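Long-range contact in UDP-N-acetylmuramate-alanine ligase MurC (Thermotoga maritima, PDB 1J6U), which catalyses the ATP-dependent joining of L-alanine to UDP-N-acetylmuramate, a cytoplasmic step of peptidoglycan synthesis in cell wall formation: residues A29-F33 against T108-E112. Sequence-based numbering, arbitrary orientation.
Sequences ALHEF and TLKRE
His31 and Glu32 reach from one helix toward Thr108, Arg111 and Glu112 on another, and side chains alone close the gap, since the segment axes pass no nearer than 12.9 Å. The CB of His31 points at the facing helix, and with CG anti to the backbone N (chi1 179°) the imidazole is carried straight on across the gap. CD2 comes first, 3.8 Å from Thr108 CG2, a methyl that meets the ring obliquely and lies equally near NE2. At the far end His31 CE1 lies 3.5 Å from Glu112 OE2. That oxygen sits at the ring edge, near its plane, although the carboxylate is turned 74° from the imidazole. On the ring's other flank, ND1 is hydrogen-bonded to the hydroxyl of Tyr159, outside the two helices.

The Glu32 chain bends at chi2 (-60°) and brings OE2 to the edge of the Arg111 guanidinium, near its plane; the two side chains cross at about a right angle. The salt bridge from Glu32 OE2 to Arg111 NH1 is long at 3.6 Å, and Thr108 OG1 stands 3.5 Å from the same oxygen. Tyr104 adds a weak hydrogen bond to OE2, while OE1 is held by Asn37, so both carboxylate oxygens of this buried acid have partners. Within its own helix, one face of the Arg111 guanidinium lies over Thr108 CA, offset toward the rim.

Helices 23-34 and 101-112 belong to the N-terminal Mur ligase domain, whose five-stranded parallel sheet and glycine-rich turn between strand 14-18 and helix 23-34 are consistent with a Rossmann-like fold. Ile15 of that strand touches Glu32, and helix 101-112 leads from edge strand 98-100 to strand 116-120 of the middle domain; from that domain's strand 144-146, Phe146 meets the His31 ring edge-to-face.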
ATOM      1  N   ALA A  29     -16.702  -2.685  -1.368  1.00 32.56           N
ATOM      2  CA  ALA A  29     -17.973  -2.253  -0.817  1.00 40.67           C
ATOM      3  C   ALA A  29     -18.343  -0.874  -1.372  1.00 42.68           C
ATOM      4  O   ALA A  29     -19.494  -0.660  -1.778  1.00 42.39           O
ATOM      5  CB  ALA A  29     -17.928  -2.203   0.706  1.00 40.88           C
ATOM      6  N   LEU A  30     -17.379   0.050  -1.389  1.00 40.75           N
ATOM      7  CA  LEU A  30     -17.625   1.416  -1.883  1.00 42.99           C
ATOM      8  C   LEU A  30     -18.071   1.381  -3.368  1.00 41.00           C
ATOM      9  O   LEU A  30     -19.000   2.062  -3.764  1.00 40.12           O
ATOM     10  CB  LEU A  30     -16.367   2.268  -1.691  1.00 38.40           C
ATOM     11  CG  LEU A  30     -16.074   2.748  -0.257  1.00 45.19           C
ATOM     12  CD1 LEU A  30     -14.582   2.987  -0.080  1.00 44.67           C
ATOM     13  CD2 LEU A  30     -16.843   4.030   0.053  1.00 24.79           C
ATOM     14  N   HIS A  31     -17.407   0.574  -4.176  1.00 32.12           N
ATOM     15  CA  HIS A  31     -17.791   0.416  -5.565  1.00 40.80           C
ATOM     16  C   HIS A  31     -19.282   0.005  -5.662  1.00 41.04           C
ATOM     17  O   HIS A  31     -20.065   0.631  -6.384  1.00 42.19           O
ATOM     18  CB  HIS A  31     -16.895  -0.655  -6.209  1.00 32.59           C
ATOM     19  CG  HIS A  31     -17.207  -0.920  -7.644  1.00 50.47           C
ATOM     20  ND1 HIS A  31     -17.125   0.055  -8.615  1.00 52.39           N
ATOM     21  CD2 HIS A  31     -17.602  -2.051  -8.274  1.00 48.14           C
ATOM     22  CE1 HIS A  31     -17.457  -0.465  -9.781  1.00 49.77           C
ATOM     23  NE2 HIS A  31     -17.751  -1.740  -9.601  1.00 55.30           N
ATOM     24  N   GLU A  32     -19.668  -1.038  -4.925  1.00 36.99           N
ATOM     25  CA  GLU A  32     -21.047  -1.521  -4.933  1.00 38.83           C
ATOM     26  C   GLU A  32     -21.982  -0.443  -4.402  1.00 35.34           C
ATOM     27  O   GLU A  32     -23.102  -0.251  -4.890  1.00 41.87           O
ATOM     28  CB  GLU A  32     -21.160  -2.796  -4.092  1.00 37.63           C
ATOM     29  CG  GLU A  32     -20.484  -4.005  -4.726  1.00 44.12           C
ATOM     30  CD  GLU A  32     -21.079  -4.352  -6.084  1.00 57.65           C
ATOM     31  OE1 GLU A  32     -22.200  -3.885  -6.360  1.00 56.17           O
ATOM     32  OE2 GLU A  32     -20.444  -5.097  -6.876  1.00 73.88           O
ATOM     33  N   PHE A  33     -21.512   0.261  -3.389  1.00 35.99           N
ATOM     34  CA  PHE A  33     -22.260   1.366  -2.815  1.00 43.43           C
ATOM     35  C   PHE A  33     -22.459   2.449  -3.890  1.00 49.28           C
ATOM     36  O   PHE A  33     -23.526   3.032  -4.009  1.00 44.31           O
ATOM     37  CB  PHE A  33     -21.461   1.973  -1.695  1.00 38.88           C
ATOM     38  CG  PHE A  33     -22.089   3.182  -1.122  1.00 49.46           C
ATOM     39  CD1 PHE A  33     -23.266   3.083  -0.393  1.00 49.68           C
ATOM     40  CD2 PHE A  33     -21.488   4.420  -1.267  1.00 52.34           C
ATOM     41  CE1 PHE A  33     -23.829   4.199   0.193  1.00 55.32           C
ATOM     42  CE2 PHE A  33     -22.053   5.550  -0.680  1.00 56.90           C
ATOM     43  CZ  PHE A  33     -23.221   5.435   0.052  1.00 55.41           C
ATOM     44  N   THR A 108     -16.509  -8.805 -10.576  1.00 53.47           N
ATOM     45  CA  THR A 108     -16.905  -7.410 -10.674  1.00 57.05           C
ATOM     46  C   THR A 108     -16.254  -6.756 -11.883  1.00 57.19           C
ATOM     47  O   THR A 108     -16.874  -5.946 -12.569  1.00 60.56           O
ATOM     48  CB  THR A 108     -16.595  -6.641  -9.372  1.00 56.59           C
ATOM     49  OG1 THR A 108     -17.789  -6.588  -8.562  1.00 60.18           O
ATOM     50  CG2 THR A 108     -16.111  -5.219  -9.689  1.00 61.43           C
ATOM     51  N   LEU A 109     -15.013  -7.120 -12.164  1.00 52.41           N
ATOM     52  CA  LEU A 109     -14.363  -6.560 -13.321  1.00 45.42           C
ATOM     53  C   LEU A 109     -15.033  -7.133 -14.555  1.00 51.71           C
ATOM     54  O   LEU A 109     -15.294  -6.394 -15.496  1.00 55.58           O
ATOM     55  CB  LEU A 109     -12.871  -6.881 -13.316  1.00 43.00           C
ATOM     56  CG  LEU A 109     -12.107  -6.197 -12.185  1.00 39.78           C
ATOM     57  CD1 LEU A 109     -10.647  -6.564 -12.226  1.00 39.73           C
ATOM     58  CD2 LEU A 109     -12.308  -4.717 -12.325  1.00 47.32           C
ATOM     59  N   LYS A 110     -15.327  -8.435 -14.568  1.00 45.25           N
ATOM     60  CA  LYS A 110     -15.991  -9.003 -15.737  1.00 48.68           C
ATOM     61  C   LYS A 110     -17.227  -8.183 -16.051  1.00 57.14           C
ATOM     62  O   LYS A 110     -17.511  -7.910 -17.209  1.00 70.87           O
ATOM     63  CB  LYS A 110     -16.391 -10.467 -15.534  1.00 52.50           C
ATOM     64  CG  LYS A 110     -15.231 -11.437 -15.718  1.00 56.77           C
ATOM     65  CD  LYS A 110     -15.612 -12.906 -15.559  1.00 64.60           C
ATOM     66  CE  LYS A 110     -14.379 -13.815 -15.683  1.00 75.17           C
ATOM     67  NZ  LYS A 110     -14.716 -15.261 -15.846  1.00 88.89           N
ATOM     68  N   ARG A 111     -17.972  -7.776 -15.035  1.00 58.90           N
ATOM     69  CA  ARG A 111     -19.140  -6.967 -15.309  1.00 61.53           C
ATOM     70  C   ARG A 111     -18.713  -5.592 -15.855  1.00 66.55           C
ATOM     71  O   ARG A 111     -19.334  -5.071 -16.780  1.00 73.83           O
ATOM     72  CB  ARG A 111     -19.989  -6.798 -14.047  1.00 55.89           C
ATOM     73  CG  ARG A 111     -20.971  -7.929 -13.789  1.00 62.45           C
ATOM     74  CD  ARG A 111     -21.652  -7.803 -12.423  1.00 52.46           C
ATOM     75  NE  ARG A 111     -21.082  -8.746 -11.461  1.00 66.21           N
ATOM     76  CZ  ARG A 111     -20.670  -8.424 -10.234  1.00 74.08           C
ATOM     77  NH1 ARG A 111     -20.756  -7.170  -9.782  1.00 79.59           N
ATOM     78  NH2 ARG A 111     -20.153  -9.364  -9.456  1.00 73.82           N
ATOM     79  N   GLU A 112     -17.662  -5.001 -15.292  1.00 64.21           N
ATOM     80  CA  GLU A 112     -17.199  -3.691 -15.756  1.00 60.56           C
ATOM     81  C   GLU A 112     -16.925  -3.652 -17.259  1.00 58.96           C
ATOM     82  O   GLU A 112     -17.194  -2.642 -17.902  1.00 54.87           O
ATOM     83  CB  GLU A 112     -15.921  -3.266 -15.020  1.00 56.86           C
ATOM     84  CG  GLU A 112     -16.151  -2.543 -13.712  1.00 75.25           C
ATOM     85  CD  GLU A 112     -16.995  -1.288 -13.869  1.00 80.42           C
ATOM     86  OE1 GLU A 112     -16.624  -0.410 -14.671  1.00 87.68           O
ATOM     87  OE2 GLU A 112     -18.033  -1.172 -13.184  1.00 85.24           O
TER